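Local coordinates for protein Fe(2+) transporter FeoB (Legionella pneumophila, PDB 3IBY) that probably transports ferrous iron across the bacterial inner membrane in a GTP-driven uptake system, of which this chain is the cytosolic part carrying the GTPase domain, at residues C94-H99 against E248-V253; P112-L117 against Q158-H163; Q180-D185 against Q228-N233. All coordinates share one frame; numbering follows the deposited sequence.

Contact 1 of 3, residues C94-H99 against E248-V253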
loop_
_atom_site.group_PDB
_atom_site.type_symbol
_atom_site.label_atom_id
_atom_site.label_comp_id
_atom_site.label_asym_id
_atom_site.label_seq_id
_atom_site.Cartn_x
_atom_site.Cartn_y
_atom_site.Cartn_z
ATOM N N CYS A 94 13.886 0.925 8.391
ATOM C CA CYS A 94 14.164 1.739 9.533
ATOM C C CYS A 94 12.907 2.413 10.089
ATOM O O CYS A 94 12.968 3.084 11.116
ATOM C CB CYS A 94 15.176 2.839 9.143
ATOM S SG CYS A 94 16.743 2.256 8.412
ATOM N N HIS A 95 11.782 2.336 9.394
ATOM C CA HIS A 95 10.595 3.030 9.884
ATOM C C HIS A 95 9.440 2.166 9.563
ATOM O O HIS A 95 8.487 2.627 8.929
ATOM C CB HIS A 95 10.434 4.396 9.219
ATOM C CG HIS A 95 11.567 5.324 9.500
ATOM N ND1 HIS A 95 12.486 5.676 8.541
ATOM C CD2 HIS A 95 11.973 5.920 10.648
ATOM C CE1 HIS A 95 13.373 6.503 9.065
ATOM N NE2 HIS A 95 13.088 6.664 10.342
ATOM N N LEU A 96 9.555 0.912 9.993
ATOM C CA LEU A 96 8.620 -0.145 9.698
ATOM C C LEU A 96 7.234 0.217 10.166
ATOM O O LEU A 96 6.296 0.196 9.394
ATOM C CB LEU A 96 9.087 -1.434 10.373
ATOM C CG LEU A 96 8.403 -2.717 9.922
ATOM C CD1 LEU A 96 8.657 -2.942 8.414
ATOM C CD2 LEU A 96 8.841 -3.905 10.806
ATOM N N GLU A 97 7.095 0.598 11.415
ATOM C CA GLU A 97 5.776 0.816 11.956
ATOM C C GLU A 97 4.994 1.900 11.208
ATOM O O GLU A 97 3.767 1.734 10.955
ATOM C CB GLU A 97 5.857 1.159 13.425
ATOM C CG GLU A 97 4.506 1.125 14.087
ATOM C CD GLU A 97 4.596 1.115 15.603
ATOM O OE1 GLU A 97 3.532 1.131 16.256
ATOM O OE2 GLU A 97 5.721 1.103 16.130
ATOM N N ARG A 98 5.670 2.995 10.843
ATOM C CA ARG A 98 4.981 4.046 10.077
ATOM C C ARG A 98 4.632 3.485 8.703
ATOM O O ARG A 98 3.487 3.601 8.240
ATOM C CB ARG A 98 5.805 5.318 9.947
ATOM C CG ARG A 98 5.245 6.309 8.944
ATOM C CD ARG A 98 5.913 7.739 8.973
ATOM N NE ARG A 98 5.806 8.339 7.628
ATOM C CZ ARG A 98 5.400 9.577 7.313
ATOM N NH1 ARG A 98 5.119 10.497 8.219
ATOM N NH2 ARG A 98 5.325 9.906 6.031
ATOM N N HIS A 99 5.592 2.811 8.088
ATOM C CA HIS A 99 5.481 2.462 6.683
ATOM C C HIS A 99 4.424 1.419 6.434
ATOM O O HIS A 99 3.849 1.374 5.357
ATOM C CB HIS A 99 6.821 2.026 6.123
ATOM C CG HIS A 99 7.704 3.160 5.730
ATOM N ND1 HIS A 99 7.700 4.370 6.390
ATOM C CD2 HIS A 99 8.625 3.269 4.744
ATOM C CE1 HIS A 99 8.590 5.176 5.831
ATOM N NE2 HIS A 99 9.156 4.534 4.824
ATOM N N GLU A 248 1.368 -4.071 17.086
ATOM C CA GLU A 248 1.523 -5.436 17.523
ATOM C C GLU A 248 2.412 -6.244 16.556
ATOM O O GLU A 248 3.248 -7.000 17.008
ATOM C CB GLU A 248 0.142 -6.076 17.840
ATOM C CG GLU A 248 -0.084 -7.493 17.378
ATOM C CD GLU A 248 -1.551 -7.922 17.537
ATOM O OE1 GLU A 248 -1.883 -9.012 17.019
ATOM O OE2 GLU A 248 -2.370 -7.170 18.149
ATOM N N ILE A 249 2.287 -6.055 15.254
ATOM C CA ILE A 249 3.157 -6.785 14.313
ATOM C C ILE A 249 4.609 -6.366 14.450
ATOM O O ILE A 249 5.518 -7.194 14.306
ATOM C CB ILE A 249 2.730 -6.580 12.828
ATOM C CG1 ILE A 249 1.523 -7.453 12.513
ATOM C CG2 ILE A 249 3.887 -6.889 11.839
ATOM C CD1 ILE A 249 0.599 -6.829 11.490
ATOM N N VAL A 250 4.833 -5.081 14.722
ATOM C CA VAL A 250 6.190 -4.548 14.820
ATOM C C VAL A 250 6.872 -5.151 16.046
ATOM O O VAL A 250 7.974 -5.693 15.951
ATOM C CB VAL A 250 6.202 -2.995 14.827
ATOM C CG1 VAL A 250 7.571 -2.479 15.135
ATOM C CG2 VAL A 250 5.763 -2.427 13.457
ATOM N N THR A 251 6.176 -5.127 17.178
ATOM C CA THR A 251 6.678 -5.726 18.433
ATOM C C THR A 251 7.032 -7.254 18.326
ATOM O O THR A 251 7.875 -7.743 19.042
ATOM C CB THR A 251 5.678 -5.445 19.598
ATOM O OG1 THR A 251 4.352 -5.697 19.144
ATOM C CG2 THR A 251 5.712 -3.978 20.045
ATOM N N LEU A 252 6.406 -7.985 17.415
ATOM C CA LEU A 252 6.739 -9.395 17.142
ATOM C C LEU A 252 7.953 -9.595 16.206
ATOM O O LEU A 252 8.582 -10.650 16.189
ATOM C CB LEU A 252 5.522 -10.090 16.510
ATOM C CG LEU A 252 4.275 -10.271 17.385
ATOM C CD1 LEU A 252 3.054 -10.606 16.562
ATOM C CD2 LEU A 252 4.538 -11.342 18.404
ATOM N N VAL A 253 8.273 -8.585 15.419
ATOM C CA VAL A 253 9.195 -8.767 14.315
ATOM C C VAL A 253 10.468 -7.928 14.471
ATOM O O VAL A 253 11.520 -8.263 13.920
ATOM C CB VAL A 253 8.474 -8.448 12.970
ATOM C CG1 VAL A 253 9.419 -7.745 11.987
ATOM C CG2 VAL A 253 7.869 -9.719 12.372
#
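The first turn of helix 96-106 packs against the C-terminal part of helix 234-253, with the backbones closest where the CA atoms of E97 and V250 lie 6.1 Å apart. V250 directs its CB toward the other helix, and its CG2 packs at the base of E97, consistent with this short spacing. That methyl takes the place beside the valine's own backbone N, while CG1 stands anti to that N (chi1 171°). V250 CG2 lies 3.6 Å from E97 CA and from E97 CB, and 3.8 Å from E97 CG. The two side chains cross at about a right angle, so the aliphatic part of E97 lies across the valine. The carboxylate of E97 is carried past V250 by an extended chain and is held through OE1 by a hydrogen bond to ND1 of H247, three residues before V250 in the same helix. An acidic end is thus tied to the same helix that its methylenes pack on. L96 completes the interface with one methyl: L96 CD2 lies 4.1 Å from V253 CG1 and 4.3 Å from V250 CG2. L96 also touches I91 of strand 86-92, while I249 and V253 of the long helix lean on helix 132-139, so helix 234-253 is docked against the G domain on two helices.

Contact 2 of 3, residues P112-L117 against Q158-H163; sequences PVVVAL and QQSLLH
V114 overlaps S160 and L161 of helix 154-162 with its two methyl groups, one for each partner. V114 CG2 faces the serine, 3.7 Å from S160 OG, and V114 CG1 faces the leucine, 4.2 Å from L161 CD2. The division follows from the valine torsion: at chi1 52° CG1 sits between the backbone N and the carbonyl carbon, and CG2 is anti to the N. V114 and L161 cross at about a right angle. L161 starts with its CB directed away from the strand, yet the far end of the chain comes back, which explains why only its tip takes part. S160 does the reverse, its CB pointing at the strand and its hydroxyl lying over a methyl. No hydrogen bond joins the two segments, so the contact is van der Waals packing, and the S160 hydroxyl finds a weak hydrogen bond with S142 OG instead. The closest backbone pair, V114 and L161, has its CA atoms 7.4 Å apart. The strand is an inner one of the G-domain sheet: V114 pairs through its backbone with I87 and N89 of strand 86-92, and V115 pairs with S142 and I144 on the other flank. Helix 154-162 lies across one face of that sheet, S160 touching I144 of strand 143-145 and L161 reaching F43 of strand 37-45.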
loop_
_atom_site.group_PDB
_atom_site.type_symbol
_atom_site.label_atom_id
_atom_site.label_comp_id
_atom_site.label_asym_id
_atom_site.label_seq_id
_atom_site.Cartn_x
_atom_site.Cartn_y
_atom_site.Cartn_z
ATOM N N PRO A 112 -2.941 -8.184 -5.664
ATOM C CA PRO A 112 -1.643 -8.759 -5.222
ATOM C C PRO A 112 -0.601 -7.739 -4.768
ATOM O O PRO A 112 -0.389 -6.745 -5.454
ATOM C CB PRO A 112 -1.092 -9.448 -6.480
ATOM C CG PRO A 112 -2.297 -9.755 -7.326
ATOM C CD PRO A 112 -3.314 -8.641 -7.013
ATOM N N VAL A 113 0.053 -7.989 -3.636
ATOM C CA VAL A 113 1.108 -7.131 -3.152
ATOM C C VAL A 113 2.285 -7.996 -2.791
ATOM O O VAL A 113 2.115 -9.094 -2.300
ATOM C CB VAL A 113 0.718 -6.293 -1.894
ATOM C CG1 VAL A 113 1.824 -5.328 -1.501
ATOM C CG2 VAL A 113 -0.559 -5.530 -2.136
ATOM N N VAL A 114 3.478 -7.470 -3.069
ATOM C CA VAL A 114 4.751 -8.038 -2.666
ATOM C C VAL A 114 5.427 -6.863 -1.913
ATOM O O VAL A 114 5.313 -5.714 -2.351
ATOM C CB VAL A 114 5.570 -8.448 -3.912
ATOM C CG1 VAL A 114 5.650 -7.276 -4.870
ATOM C CG2 VAL A 114 6.972 -8.870 -3.529
ATOM N N VAL A 115 6.085 -7.137 -0.782
ATOM C CA VAL A 115 6.777 -6.102 -0.031
ATOM C C VAL A 115 8.254 -6.182 -0.341
ATOM O O VAL A 115 8.836 -7.273 -0.346
ATOM C CB VAL A 115 6.551 -6.238 1.446
ATOM C CG1 VAL A 115 7.418 -5.253 2.199
ATOM C CG2 VAL A 115 5.125 -5.983 1.743
ATOM N N ALA A 116 8.827 -5.028 -0.680
ATOM C CA ALA A 116 10.278 -4.839 -0.911
ATOM C C ALA A 116 10.798 -4.129 0.319
ATOM O O ALA A 116 10.436 -2.984 0.545
ATOM C CB ALA A 116 10.525 -3.974 -2.113
ATOM N N LEU A 117 11.596 -4.813 1.142
ATOM C CA LEU A 117 11.951 -4.317 2.484
ATOM C C LEU A 117 13.320 -3.735 2.306
ATOM O O LEU A 117 14.309 -4.439 2.277
ATOM C CB LEU A 117 11.945 -5.473 3.466
ATOM C CG LEU A 117 11.601 -5.333 4.956
ATOM C CD1 LEU A 117 12.586 -6.213 5.692
ATOM C CD2 LEU A 117 11.621 -3.908 5.484
ATOM N N GLN A 158 12.455 -9.552 -8.281
ATOM C CA GLN A 158 12.045 -9.798 -9.654
ATOM C C GLN A 158 11.388 -11.146 -9.684
ATOM O O GLN A 158 10.304 -11.275 -10.156
ATOM C CB GLN A 158 13.245 -9.766 -10.595
ATOM C CG GLN A 158 13.785 -8.354 -10.955
ATOM C CD GLN A 158 15.163 -8.424 -11.662
ATOM O OE1 GLN A 158 15.779 -9.482 -11.716
ATOM N NE2 GLN A 158 15.627 -7.311 -12.203
ATOM N N GLN A 159 12.056 -12.157 -9.168
ATOM C CA GLN A 159 11.513 -13.510 -9.197
ATOM C C GLN A 159 10.123 -13.547 -8.542
ATOM O O GLN A 159 9.153 -13.991 -9.143
ATOM C CB GLN A 159 12.462 -14.479 -8.512
ATOM C CG GLN A 159 12.649 -15.754 -9.284
ATOM C CD GLN A 159 13.214 -15.497 -10.662
ATOM O OE1 GLN A 159 14.083 -14.633 -10.830
ATOM N NE2 GLN A 159 12.698 -16.212 -11.665
ATOM N N SER A 160 10.023 -13.009 -7.333
ATOM C CA SER A 160 8.757 -12.917 -6.633
ATOM C C SER A 160 7.653 -12.168 -7.419
ATOM O O SER A 160 6.462 -12.388 -7.166
ATOM C CB SER A 160 9.001 -12.207 -5.312
ATOM O OG SER A 160 7.915 -12.361 -4.445
ATOM N N LEU A 161 8.019 -11.303 -8.362
ATOM C CA LEU A 161 7.032 -10.663 -9.230
ATOM C C LEU A 161 6.262 -11.584 -10.117
ATOM O O LEU A 161 5.088 -11.378 -10.328
ATOM C CB LEU A 161 7.682 -9.685 -10.158
ATOM C CG LEU A 161 7.845 -8.328 -9.549
ATOM C CD1 LEU A 161 8.267 -7.457 -10.692
ATOM C CD2 LEU A 161 6.542 -7.860 -8.908
ATOM N N LEU A 162 6.940 -12.565 -10.682
ATOM C CA LEU A 162 6.293 -13.551 -11.523
ATOM C C LEU A 162 5.273 -14.425 -10.785
ATOM O O LEU A 162 4.402 -15.004 -11.413
ATOM C CB LEU A 162 7.346 -14.458 -12.161
ATOM C CG LEU A 162 8.241 -13.812 -13.204
ATOM C CD1 LEU A 162 9.304 -14.811 -13.626
ATOM C CD2 LEU A 162 7.428 -13.346 -14.389
ATOM N N HIS A 163 5.396 -14.555 -9.470
ATOM C CA HIS A 163 4.463 -15.379 -8.687
ATOM C C HIS A 163 3.619 -14.495 -7.757
ATOM O O HIS A 163 3.202 -14.923 -6.681
ATOM C CB HIS A 163 5.225 -16.437 -7.884
ATOM C CG HIS A 163 6.402 -17.010 -8.607
ATOM N ND1 HIS A 163 6.285 -17.671 -9.811
ATOM C CD2 HIS A 163 7.722 -17.023 -8.299
ATOM C CE1 HIS A 163 7.480 -18.072 -10.210
ATOM N NE2 HIS A 163 8.370 -17.689 -9.313
#

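Contact 3 of 3, residues Q180-D185 against Q228-N233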
loop_
_atom_site.group_PDB
_atom_site.type_symbol
_atom_site.label_atom_id
_atom_site.label_comp_id
_atom_site.label_asym_id
_atom_site.label_seq_id
_atom_site.Cartn_x
_atom_site.Cartn_y
_atom_site.Cartn_z
ATOM N N GLN A 180 -17.773 -1.455 14.259
ATOM C CA GLN A 180 -17.801 -2.533 13.277
ATOM C C GLN A 180 -19.170 -2.536 12.590
ATOM O O GLN A 180 -19.283 -2.664 11.382
ATOM C CB GLN A 180 -17.451 -3.877 13.930
ATOM C CG GLN A 180 -16.978 -4.968 12.929
ATOM C CD GLN A 180 -15.649 -4.623 12.161
ATOM O OE1 GLN A 180 -15.627 -4.569 10.906
ATOM N NE2 GLN A 180 -14.544 -4.407 12.917
ATOM N N GLN A 181 -20.207 -2.341 13.384
ATOM C CA GLN A 181 -21.547 -2.220 12.865
ATOM C C GLN A 181 -21.589 -1.197 11.703
ATOM O O GLN A 181 -22.130 -1.488 10.637
ATOM C CB GLN A 181 -22.501 -1.837 14.011
ATOM C CG GLN A 181 -23.996 -2.168 13.794
ATOM C CD GLN A 181 -24.888 -0.942 13.492
ATOM O OE1 GLN A 181 -24.495 0.226 13.699
ATOM N NE2 GLN A 181 -26.113 -1.217 13.026
ATOM N N ILE A 182 -20.989 -0.020 11.897
ATOM C CA ILE A 182 -21.092 1.077 10.921
ATOM C C ILE A 182 -20.364 0.737 9.632
ATOM O O ILE A 182 -20.872 0.999 8.558
ATOM C CB ILE A 182 -20.520 2.425 11.469
ATOM C CG1 ILE A 182 -21.385 2.966 12.599
ATOM C CG2 ILE A 182 -20.453 3.496 10.348
ATOM C CD1 ILE A 182 -20.754 4.123 13.369
ATOM N N LEU A 183 -19.167 0.172 9.751
ATOM C CA LEU A 183 -18.408 -0.252 8.587
ATOM C C LEU A 183 -19.125 -1.374 7.815
ATOM O O LEU A 183 -19.045 -1.413 6.572
ATOM C CB LEU A 183 -16.996 -0.710 8.975
ATOM C CG LEU A 183 -15.912 0.277 9.457
ATOM C CD1 LEU A 183 -14.718 -0.523 9.956
ATOM C CD2 LEU A 183 -15.439 1.315 8.389
ATOM N N ASN A 184 -19.825 -2.276 8.511
ATOM C CA ASN A 184 -20.536 -3.348 7.808
ATOM C C ASN A 184 -21.818 -2.842 7.109
ATOM O O ASN A 184 -22.191 -3.363 6.046
ATOM C CB ASN A 184 -20.825 -4.545 8.734
ATOM C CG ASN A 184 -19.559 -5.156 9.337
ATOM O OD1 ASN A 184 -18.478 -5.132 8.757
ATOM N ND2 ASN A 184 -19.700 -5.696 10.518
ATOM N N ASP A 185 -22.487 -1.835 7.692
ATOM C CA ASP A 185 -23.620 -1.151 7.016
ATOM C C ASP A 185 -23.092 -0.421 5.774
ATOM O O ASP A 185 -23.640 -0.515 4.680
ATOM C CB ASP A 185 -24.354 -0.151 7.941
ATOM C CG ASP A 185 -25.466 -0.804 8.784
ATOM O OD1 ASP A 185 -25.849 -0.229 9.836
ATOM O OD2 ASP A 185 -25.955 -1.895 8.405
ATOM N N GLN A 228 -20.463 11.483 10.137
ATOM C CA GLN A 228 -20.392 12.512 11.189
ATOM C C GLN A 228 -21.632 12.552 12.105
ATOM O O GLN A 228 -21.503 12.745 13.336
ATOM C CB GLN A 228 -20.182 13.911 10.578
ATOM C CG GLN A 228 -18.734 14.396 10.534
ATOM C CD GLN A 228 -18.143 14.303 9.156
ATOM O OE1 GLN A 228 -18.675 14.888 8.206
ATOM N NE2 GLN A 228 -17.033 13.569 9.030
ATOM N N GLU A 229 -22.825 12.388 11.527
ATOM C CA GLU A 229 -24.044 12.434 12.332
ATOM C C GLU A 229 -24.111 11.255 13.310
ATOM O O GLU A 229 -24.858 11.329 14.289
ATOM C CB GLU A 229 -25.338 12.490 11.485
ATOM C CG GLU A 229 -26.549 13.088 12.254
ATOM C CD GLU A 229 -27.869 12.357 12.031
ATOM O OE1 GLU A 229 -28.093 11.898 10.890
ATOM O OE2 GLU A 229 -28.697 12.267 12.984
ATOM N N THR A 230 -23.361 10.173 13.072
ATOM C CA THR A 230 -23.297 9.113 14.083
ATOM C C THR A 230 -22.484 9.594 15.294
ATOM O O THR A 230 -22.469 8.913 16.329
ATOM C CB THR A 230 -22.695 7.794 13.576
ATOM O OG1 THR A 230 -21.283 7.964 13.397
ATOM C CG2 THR A 230 -23.394 7.316 12.280
ATOM N N GLU A 231 -21.816 10.754 15.157
ATOM C CA GLU A 231 -21.085 11.436 16.253
ATOM C C GLU A 231 -20.091 10.485 16.909
ATOM O O GLU A 231 -19.917 10.530 18.124
ATOM C CB GLU A 231 -22.049 12.013 17.314
ATOM C CG GLU A 231 -23.383 12.563 16.768
ATOM C CD GLU A 231 -23.730 13.950 17.293
ATOM O OE1 GLU A 231 -22.942 14.882 17.046
ATOM O OE2 GLU A 231 -24.789 14.119 17.938
ATOM N N GLN A 232 -19.464 9.619 16.103
ATOM C CA GLN A 232 -18.586 8.558 16.626
ATOM C C GLN A 232 -17.101 8.833 16.421
ATOM O O GLN A 232 -16.288 8.212 17.112
ATOM C CB GLN A 232 -18.916 7.188 16.001
ATOM C CG GLN A 232 -20.024 6.387 16.733
ATOM C CD GLN A 232 -19.578 5.665 18.027
ATOM O OE1 GLN A 232 -18.457 5.139 18.131
ATOM N NE2 GLN A 232 -20.480 5.624 19.010
ATOM N N ASN A 233 -16.747 9.730 15.480
ATOM C CA ASN A 233 -15.337 9.956 15.072
ATOM C C ASN A 233 -14.727 8.688 14.528
ATOM O O ASN A 233 -13.614 8.303 14.886
ATOM C CB ASN A 233 -14.436 10.417 16.224
ATOM C CG ASN A 233 -14.925 11.645 16.897
ATOM O OD1 ASN A 233 -14.362 12.046 17.923
ATOM N ND2 ASN A 233 -15.975 12.269 16.342
#
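Two torsions bring I182 to its partners: chi1 of -68° sets CG1 anti to the carbonyl carbon, and chi2 of 169° extends the chain so that CD1 projects from helix 177-193. That one methyl makes the closest approaches to both partners in 228-233. I182 CD1 lies 3.9 Å from T230 OG1 and 4.2 Å from T230 CB, the two side chains meeting tip to tip, and 4.1 Å from Q232 CG on a more slanting path. Q232 presents CG at chi1 -87°, and the bend at chi2 carries the amide farther from the isoleucine than CG is. The hydroxyl of T230 presents no hydrogen bond to the helix it touches; its OG1 is bonded to the carbonyl O of L227, one turn back in helix 219-229. The backbones stay well apart, 8.9 Å between the CA atoms of I182 and T230, and the buried area is small, 91 Å² for both sides together. E231 leaves helical geometry with a positive phi, and N233 holds the N-cap position of helix 234-253, so T230 and Q232 belong to a short helix-to-helix connection. I182 also touches L234, and Q232 touches L237, of that following helix. Helix 177-193 thus packs against the connection between helices 219-229 and 234-253 within a helical bundle, probably the GDI domain of FeoB.

Contacts 1 and 2 are mostly buried, whereas contact 3 lies at the surface, its centre about 28 and 36 Å from theirs. Contact 2 belongs wholly to the G domain, joining a sheet strand to a helix; contact 3 is confined to the helical region; contact 1 bridges the two through helix 234-253, which begins just after the turn of contact 3. Contacts 1 and 2 touch directly, L96 CD1 lying 4.3 Å from L117 CD2. None has a hydrogen bond across its segments. Contact 1 buries the most area, 184 Å², through branched side chains and a glutamate stem; contact 2 adds a serine hydroxyl, and contact 3 rests on one isoleucine methyl against polar residues.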